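Local coordinates for protein putative enoyl-CoA hydratase/isomerase (PDB 3ISA) that is a putative enoyl-CoA hydratase/isomerase of the crotonase family, probably acting on acyl-CoA thioesters, although its own substrate and reaction are not established, at residues Ala65-Thr70 and Leu81-Arg86; Gly113-Ala118 and Leu140-Arg145; Arg132-Lys137 and Arg238-Gln243. All blocks are in the same frame, centred on the assembly; numbering follows the deposited sequence.

Interaction 1: Ala65-Thr70 and Leu81-Arg86; sequences AGFDFT and LLRMVR
The ring of Phe67 lies between two side chains of helix 77-95, with the guanidinium of Arg83 over one face and the methyl of Met84 over the opposite one. The stacking evidence is direct: guanidinium and ring centres are 3.9 Å apart with planes at 16°, and Arg83 CZ comes 3.3 Å from Phe67 CZ. This is an offset stack, with the guanidinium centre over the CZ corner of the ring. Arg83 gets there by a bend at chi3 (59°) in an otherwise extended chain. On the other face Met84 CE makes a CH-pi contact, 3.9 Å from the Phe67 centroid, while SD stands obliquely to the ring as a Met-aromatic neighbour.

Polar bonding fixes the rotation of the guanidinium. Arg83 NH2 donates to Asp68 O at 2.9 Å, and the bond is nearly straight (161°), with the acceptor close to the guanidinium plane. A water accepts from Arg83 NH1 at 2.8 Å and donates to the carbonyls of Asp68 and Thr70. Leu31 O and Gln75 OE1 take further N-H groups of Arg83.

The loop also braces itself: Asp68 OD1 accepts from Thr70 N at 3.0 Å, forming an Asx turn, and from Thr70 OG1, while OD2 pairs with Arg24 in a salt bridge. In crotonases the Ala-Gly-X-Asp loop, here after strand 53-58, generally supplies an oxyanion-hole N-H; that of Phe67 is probably the equivalent.

Stacking and hydrogen bonds together hold the arginine flat on the aromatic face; its charge is probably stabilised by the pi cloud and the surrounding carbonyl oxygens.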
# COMPACT_ATOMS: atom_id res chain seq x y z
N ALA D 65 14.75 -31.64 8.22
CA ALA D 65 15.75 -30.85 8.95
C ALA D 65 16.18 -29.58 8.22
O ALA D 65 17.11 -28.90 8.66
CB ALA D 65 16.96 -31.72 9.27
N GLY D 66 15.49 -29.23 7.12
CA GLY D 66 15.77 -27.97 6.42
C GLY D 66 17.01 -28.05 5.56
O GLY D 66 17.36 -29.12 5.10
N PHE D 67 17.68 -26.92 5.36
CA PHE D 67 18.85 -26.82 4.47
C PHE D 67 19.89 -27.91 4.76
O PHE D 67 20.29 -28.13 5.91
CB PHE D 67 19.47 -25.43 4.65
CG PHE D 67 20.51 -25.08 3.61
CD1 PHE D 67 20.12 -24.43 2.44
CD2 PHE D 67 21.86 -25.33 3.82
CE1 PHE D 67 21.06 -24.06 1.48
CE2 PHE D 67 22.83 -24.96 2.86
CZ PHE D 67 22.42 -24.33 1.69
N ASP D 68 20.28 -28.63 3.71
CA ASP D 68 21.32 -29.65 3.81
C ASP D 68 22.70 -29.00 3.89
O ASP D 68 23.23 -28.51 2.89
CB ASP D 68 21.24 -30.65 2.64
CG ASP D 68 22.06 -31.92 2.91
OD1 ASP D 68 22.90 -31.88 3.84
OD2 ASP D 68 21.87 -32.94 2.21
N PHE D 69 23.28 -29.01 5.09
CA PHE D 69 24.61 -28.41 5.32
C PHE D 69 25.81 -29.32 4.99
O PHE D 69 26.96 -28.88 5.11
CB PHE D 69 24.74 -27.89 6.75
CG PHE D 69 23.89 -26.69 7.04
CD1 PHE D 69 24.24 -25.44 6.56
CD2 PHE D 69 22.71 -26.82 7.78
CE1 PHE D 69 23.45 -24.32 6.84
CE2 PHE D 69 21.92 -25.71 8.06
CZ PHE D 69 22.30 -24.46 7.58
N THR D 70 25.55 -30.57 4.59
CA THR D 70 26.60 -31.49 4.12
C THR D 70 27.40 -30.84 3.00
O THR D 70 26.83 -30.40 2.00
CB THR D 70 25.99 -32.81 3.60
OG1 THR D 70 25.06 -33.31 4.56
CG2 THR D 70 27.08 -33.88 3.31
N LEU D 81 23.66 -18.95 -1.49
CA LEU D 81 22.62 -17.95 -1.75
C LEU D 81 21.56 -18.47 -2.73
O LEU D 81 20.37 -18.36 -2.45
CB LEU D 81 23.22 -16.63 -2.28
CG LEU D 81 22.16 -15.61 -2.74
CD1 LEU D 81 21.26 -15.11 -1.57
CD2 LEU D 81 22.74 -14.42 -3.51
N LEU D 82 22.00 -19.03 -3.85
CA LEU D 82 21.09 -19.60 -4.84
C LEU D 82 20.18 -20.66 -4.21
O LEU D 82 18.96 -20.64 -4.41
CB LEU D 82 21.83 -20.14 -6.06
CG LEU D 82 20.95 -20.79 -7.14
CD1 LEU D 82 19.84 -19.83 -7.59
CD2 LEU D 82 21.78 -21.22 -8.36
N ARG D 83 20.76 -21.56 -3.43
CA ARG D 83 19.98 -22.60 -2.79
C ARG D 83 18.92 -22.04 -1.81
O ARG D 83 17.78 -22.53 -1.76
CB ARG D 83 20.89 -23.64 -2.12
CG ARG D 83 21.64 -24.54 -3.12
CD ARG D 83 22.65 -25.44 -2.39
NE ARG D 83 21.98 -26.28 -1.39
CZ ARG D 83 22.60 -26.92 -0.41
NH1 ARG D 83 23.92 -26.82 -0.28
NH2 ARG D 83 21.90 -27.66 0.46
N MET D 84 19.28 -21.01 -1.06
CA MET D 84 18.32 -20.34 -0.18
C MET D 84 17.21 -19.59 -0.95
O MET D 84 16.04 -19.65 -0.58
CB MET D 84 19.06 -19.40 0.79
CG MET D 84 19.76 -20.13 1.95
SD MET D 84 18.69 -21.11 3.04
CE MET D 84 19.95 -21.46 4.27
N VAL D 85 17.59 -18.91 -2.04
CA VAL D 85 16.62 -18.25 -2.91
C VAL D 85 15.63 -19.24 -3.51
O VAL D 85 14.43 -18.99 -3.47
CB VAL D 85 17.35 -17.39 -4.00
CG1 VAL D 85 16.37 -16.96 -5.08
CG2 VAL D 85 17.99 -16.17 -3.32
N ARG D 86 16.14 -20.37 -4.00
CA ARG D 86 15.27 -21.41 -4.56
C ARG D 86 14.34 -22.00 -3.49
O ARG D 86 13.18 -22.28 -3.77
CB ARG D 86 16.09 -22.47 -5.31
CG ARG D 86 16.87 -21.94 -6.56
CD ARG D 86 15.95 -21.39 -7.65
NE ARG D 86 15.30 -22.48 -8.39
CZ ARG D 86 14.26 -22.33 -9.22
NH1 ARG D 86 13.74 -21.12 -9.40
NH2 ARG D 86 13.76 -23.38 -9.86
O HOH W 1 25.50 -27.92 1.75

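Interaction 2: Gly113-Ala118 and Leu140-Arg145; sequences GVDLFA and LVLGTR
Asp115 reaches from helix 112-119 to Leu142 and Gly143, the turn that leads into helix 144-151. The first of these helices begins in the Gly-Ala-Gly turn of the crotonase family, whose backbone generally supplies the second oxyanion-hole N-H; by that alignment Asp115 probably takes the place of the family's first catalytic glutamate. The backbones come nearest at Asp115 and Gly143, whose CA atoms are 5.7 Å apart, and the contact as a whole is small, burying 111 Å² over both sides.

The close-packed half is made by the carboxylate against carbon. With CG turned beside the backbone N (chi1 -63°), the Asp115 carboxylate extends across to the turn, where OD2 lies 3.4 Å from Leu142 CD2, and OD1 rests 3.7 Å from Gly143 CA. Gly143 has positive phi (75°) and occupies the N-cap position of the next helix; without a side chain it lets the carboxylate approach the main chain directly. Leu142 also packs on Glu88, and Asp115 on Leu91, both of helix 77-95, and Met133 adds a further neighbour to the aspartate.

The looser half is bridged by water instead of direct bonds between the segments. Two waters connect the carboxylate to the turn, and they go on to different carbonyls. The first donates to Asp115 OD2 at 2.5 Å and to Leu142 O at 2.7 Å. The second donates to Asp115 OD1 at 2.8 Å and to Gly143 O at 2.8 Å.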
# COMPACT_ATOMS: atom_id res chain seq x y z
N GLY D 113 12.72 -26.71 6.70
CA GLY D 113 11.77 -27.80 6.97
C GLY D 113 10.52 -27.33 7.69
O GLY D 113 9.39 -27.65 7.29
N VAL D 114 10.72 -26.58 8.76
CA VAL D 114 9.61 -25.97 9.48
C VAL D 114 8.90 -24.94 8.60
O VAL D 114 7.68 -24.85 8.63
CB VAL D 114 10.08 -25.34 10.84
CG1 VAL D 114 8.89 -24.74 11.64
CG2 VAL D 114 10.83 -26.41 11.69
N ASP D 115 9.64 -24.19 7.78
CA ASP D 115 9.00 -23.20 6.91
C ASP D 115 8.10 -23.85 5.82
O ASP D 115 7.03 -23.33 5.46
CB ASP D 115 10.06 -22.33 6.25
CG ASP D 115 10.85 -21.51 7.27
OD1 ASP D 115 10.23 -20.87 8.16
OD2 ASP D 115 12.10 -21.52 7.19
N LEU D 116 8.54 -25.00 5.31
CA LEU D 116 7.76 -25.73 4.32
C LEU D 116 6.44 -26.19 4.94
O LEU D 116 5.38 -26.03 4.33
CB LEU D 116 8.57 -26.91 3.77
CG LEU D 116 7.83 -27.83 2.79
CD1 LEU D 116 7.28 -27.04 1.58
CD2 LEU D 116 8.78 -28.94 2.36
N PHE D 117 6.53 -26.72 6.15
CA PHE D 117 5.39 -27.06 6.97
C PHE D 117 4.45 -25.85 7.16
O PHE D 117 3.24 -25.95 6.91
CB PHE D 117 5.91 -27.59 8.32
CG PHE D 117 4.84 -28.13 9.22
CD1 PHE D 117 4.32 -29.40 9.00
CD2 PHE D 117 4.39 -27.38 10.32
CE1 PHE D 117 3.32 -29.91 9.83
CE2 PHE D 117 3.41 -27.89 11.16
CZ PHE D 117 2.87 -29.17 10.92
N ALA D 118 5.03 -24.70 7.55
CA ALA D 118 4.29 -23.43 7.76
C ALA D 118 3.55 -22.93 6.52
O ALA D 118 2.46 -22.37 6.64
CB ALA D 118 5.24 -22.33 8.29
N LEU D 140 20.26 -15.49 8.92
CA LEU D 140 19.28 -15.86 7.88
C LEU D 140 17.85 -15.37 8.19
O LEU D 140 17.33 -15.63 9.28
CB LEU D 140 19.27 -17.38 7.68
CG LEU D 140 18.39 -17.85 6.52
CD1 LEU D 140 19.04 -17.50 5.18
CD2 LEU D 140 18.12 -19.35 6.64
N VAL D 141 17.22 -14.69 7.23
CA VAL D 141 15.86 -14.22 7.42
C VAL D 141 14.93 -14.97 6.46
O VAL D 141 14.72 -14.53 5.32
CB VAL D 141 15.73 -12.66 7.27
CG1 VAL D 141 14.28 -12.20 7.50
CG2 VAL D 141 16.70 -11.92 8.21
N LEU D 142 14.42 -16.11 6.93
CA LEU D 142 13.65 -17.04 6.08
C LEU D 142 12.33 -17.43 6.75
O LEU D 142 12.33 -17.95 7.88
CB LEU D 142 14.48 -18.31 5.79
CG LEU D 142 13.78 -19.42 4.99
CD1 LEU D 142 13.56 -18.93 3.56
CD2 LEU D 142 14.58 -20.73 5.02
N GLY D 143 11.22 -17.21 6.05
CA GLY D 143 9.89 -17.61 6.54
C GLY D 143 9.34 -16.73 7.65
O GLY D 143 8.28 -17.02 8.22
N THR D 144 10.04 -15.63 7.92
CA THR D 144 9.80 -14.83 9.12
C THR D 144 8.38 -14.25 9.18
O THR D 144 7.65 -14.46 10.16
CB THR D 144 10.90 -13.73 9.29
OG1 THR D 144 12.21 -14.32 9.19
CG2 THR D 144 10.72 -13.01 10.63
N ARG D 145 7.98 -13.54 8.13
CA ARG D 145 6.67 -12.90 8.09
C ARG D 145 5.54 -13.91 8.00
O ARG D 145 4.47 -13.69 8.60
CB ARG D 145 6.56 -11.94 6.91
CG ARG D 145 7.44 -10.69 7.07
CD ARG D 145 6.98 -9.64 6.07
NE ARG D 145 7.86 -8.46 6.08
CZ ARG D 145 9.00 -8.36 5.42
NH1 ARG D 145 9.47 -9.39 4.69
NH2 ARG D 145 9.70 -7.22 5.50
O HOH W 2 7.65 -19.73 8.02
O HOH W 3 13.11 -20.26 9.13

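Interaction 3: Arg132-Lys137 and Arg238-Gln243; sequences RMPGLK and RDYLAQ
The Tyr240 ring has Arg132 NH1 at its edge, near its plane, while Pro134 CB and Lys137 CB approach the ring obliquely. The guanidinium of Arg132 is itself turned 44° from the ring and is covered on one face by Pro134 CB, 3.7 Å above its plane, so the proline lies against both flat groups. Tyr240 also meets the ring of Phe138.

Pro134 packs against the phenol end: its CG comes 3.3 Å from Tyr240 OH, and the apolar contact proper is CB to Tyr240 CZ, 4.0 Å. Lys137 CB touches Tyr240 CD1 at 3.8 Å, while its NZ turns off to Ala199 O of the third subunit. The last helix, 233-241, is thereby packed on the loop between strand 130-132 and helix 144-151. In crotonase the residue after this loop's proline is commonly the second catalytic glutamate; here it is Gly135.

A water accepts from Arg132 NH1 at 2.8 Å and lies 2.9 Å from Tyr240 OH, which also bonds a glycerol, probably from the crystallisation liquor. Since the phenol reaches the arginine through water, the positive charge is probably shared between water and Ala163 O, the acceptor of Arg132 NE, while the proline helps to position the ring.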
# COMPACT_ATOMS: atom_id res chain seq x y z
N ARG D 132 12.17 -26.20 15.31
CA ARG D 132 13.07 -25.08 15.60
C ARG D 132 13.45 -24.36 14.31
O ARG D 132 13.78 -25.00 13.32
CB ARG D 132 14.33 -25.60 16.30
CG ARG D 132 15.18 -24.50 16.93
CD ARG D 132 16.50 -25.02 17.55
NE ARG D 132 17.23 -23.92 18.18
CZ ARG D 132 18.56 -23.80 18.22
NH1 ARG D 132 19.36 -24.70 17.66
NH2 ARG D 132 19.10 -22.75 18.83
N MET D 133 13.40 -23.02 14.32
CA MET D 133 13.91 -22.22 13.20
C MET D 133 15.05 -21.36 13.73
O MET D 133 14.80 -20.26 14.24
CB MET D 133 12.80 -21.33 12.59
CG MET D 133 11.69 -22.06 11.75
SD MET D 133 10.15 -21.12 11.55
CE MET D 133 9.43 -21.39 13.16
N PRO D 134 16.30 -21.87 13.67
CA PRO D 134 17.47 -21.23 14.28
C PRO D 134 18.30 -20.30 13.38
O PRO D 134 19.32 -19.79 13.82
CB PRO D 134 18.33 -22.42 14.69
CG PRO D 134 18.04 -23.45 13.63
CD PRO D 134 16.66 -23.16 13.05
N GLY D 135 17.85 -20.09 12.14
CA GLY D 135 18.66 -19.41 11.11
C GLY D 135 19.10 -17.99 11.40
O GLY D 135 20.16 -17.55 10.91
N LEU D 136 18.30 -17.26 12.19
CA LEU D 136 18.69 -15.93 12.63
C LEU D 136 20.01 -15.92 13.42
O LEU D 136 20.71 -14.92 13.42
CB LEU D 136 17.56 -15.25 13.43
CG LEU D 136 16.29 -14.89 12.62
CD1 LEU D 136 15.11 -14.68 13.55
CD2 LEU D 136 16.51 -13.65 11.77
N LYS D 137 20.36 -17.05 14.05
CA LYS D 137 21.67 -17.21 14.70
C LYS D 137 22.83 -17.06 13.73
O LYS D 137 23.94 -16.75 14.13
CB LYS D 137 21.79 -18.57 15.38
CG LYS D 137 20.98 -18.71 16.65
CD LYS D 137 21.64 -17.98 17.80
CE LYS D 137 20.96 -18.25 19.13
NZ LYS D 137 21.67 -17.53 20.23
N ARG D 238 29.37 -21.52 9.73
CA ARG D 238 30.44 -22.25 10.43
C ARG D 238 30.40 -22.02 11.94
O ARG D 238 30.40 -22.99 12.71
CB ARG D 238 31.81 -21.86 9.85
CG ARG D 238 32.99 -22.76 10.27
CD ARG D 238 34.28 -22.28 9.61
NE ARG D 238 34.18 -22.32 8.15
CZ ARG D 238 34.29 -21.25 7.36
NH1 ARG D 238 34.52 -20.05 7.86
NH2 ARG D 238 34.18 -21.41 6.04
N ASP D 239 30.30 -20.75 12.35
CA ASP D 239 30.21 -20.37 13.76
C ASP D 239 29.00 -20.98 14.45
O ASP D 239 29.12 -21.46 15.58
CB ASP D 239 30.15 -18.85 13.91
CG ASP D 239 31.47 -18.16 13.59
OD1 ASP D 239 32.50 -18.86 13.47
OD2 ASP D 239 31.48 -16.91 13.47
N TYR D 240 27.86 -20.97 13.76
CA TYR D 240 26.62 -21.53 14.30
C TYR D 240 26.71 -23.06 14.45
O TYR D 240 26.28 -23.62 15.47
CB TYR D 240 25.40 -21.13 13.44
CG TYR D 240 24.21 -22.02 13.70
CD1 TYR D 240 23.48 -21.91 14.90
CD2 TYR D 240 23.83 -23.00 12.78
CE1 TYR D 240 22.40 -22.77 15.16
CE2 TYR D 240 22.76 -23.84 13.02
CZ TYR D 240 22.05 -23.72 14.21
OH TYR D 240 20.99 -24.57 14.43
N LEU D 241 27.26 -23.73 13.43
CA LEU D 241 27.34 -25.20 13.42
C LEU D 241 28.32 -25.74 14.47
O LEU D 241 28.24 -26.91 14.86
CB LEU D 241 27.69 -25.73 12.03
CG LEU D 241 26.62 -25.61 10.93
CD1 LEU D 241 27.20 -26.08 9.61
CD2 LEU D 241 25.36 -26.39 11.27
N ALA D 242 29.24 -24.88 14.91
CA ALA D 242 30.21 -25.21 15.95
C ALA D 242 29.65 -25.05 17.37
O ALA D 242 30.22 -25.58 18.32
CB ALA D 242 31.47 -24.38 15.78
N GLN D 243 28.54 -24.34 17.50
CA GLN D 243 27.75 -24.17 18.73
C GLN D 243 27.01 -25.39 19.29
O GLN D 243 26.43 -26.17 18.54
CB GLN D 243 26.65 -23.17 18.47
CG GLN D 243 27.03 -21.73 18.43
CD GLN D 243 28.39 -21.48 18.95
OE1 GLN D 243 28.56 -21.28 20.15
NE2 GLN D 243 29.39 -21.49 18.07
O HOH W 4 19.14 -26.47 15.53

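The three contacts lie 12 to 14 Å apart between centres. Along the chain interaction 1 closes first, within the loop and helix 77-95; interactions 2 and 3 follow and interlock, since 132-137 falls between the segments of interaction 2 and the C-terminal helix returns to it. A probable hydrogen bond from Leu140 N to Gly135 O, 2.9 Å, couples these two through the backbone. Met84 CE of interaction 1 packs 3.7 Å from Leu140 CD2 of interaction 2, and Phe69 meets Leu241. Interactions 2 and 3 both adjoin the third subunit. Together they tie the 65-70 loop, helix 112-119 and the 132-143 region, which probably border the acyl-CoA site, to the C-terminal helix.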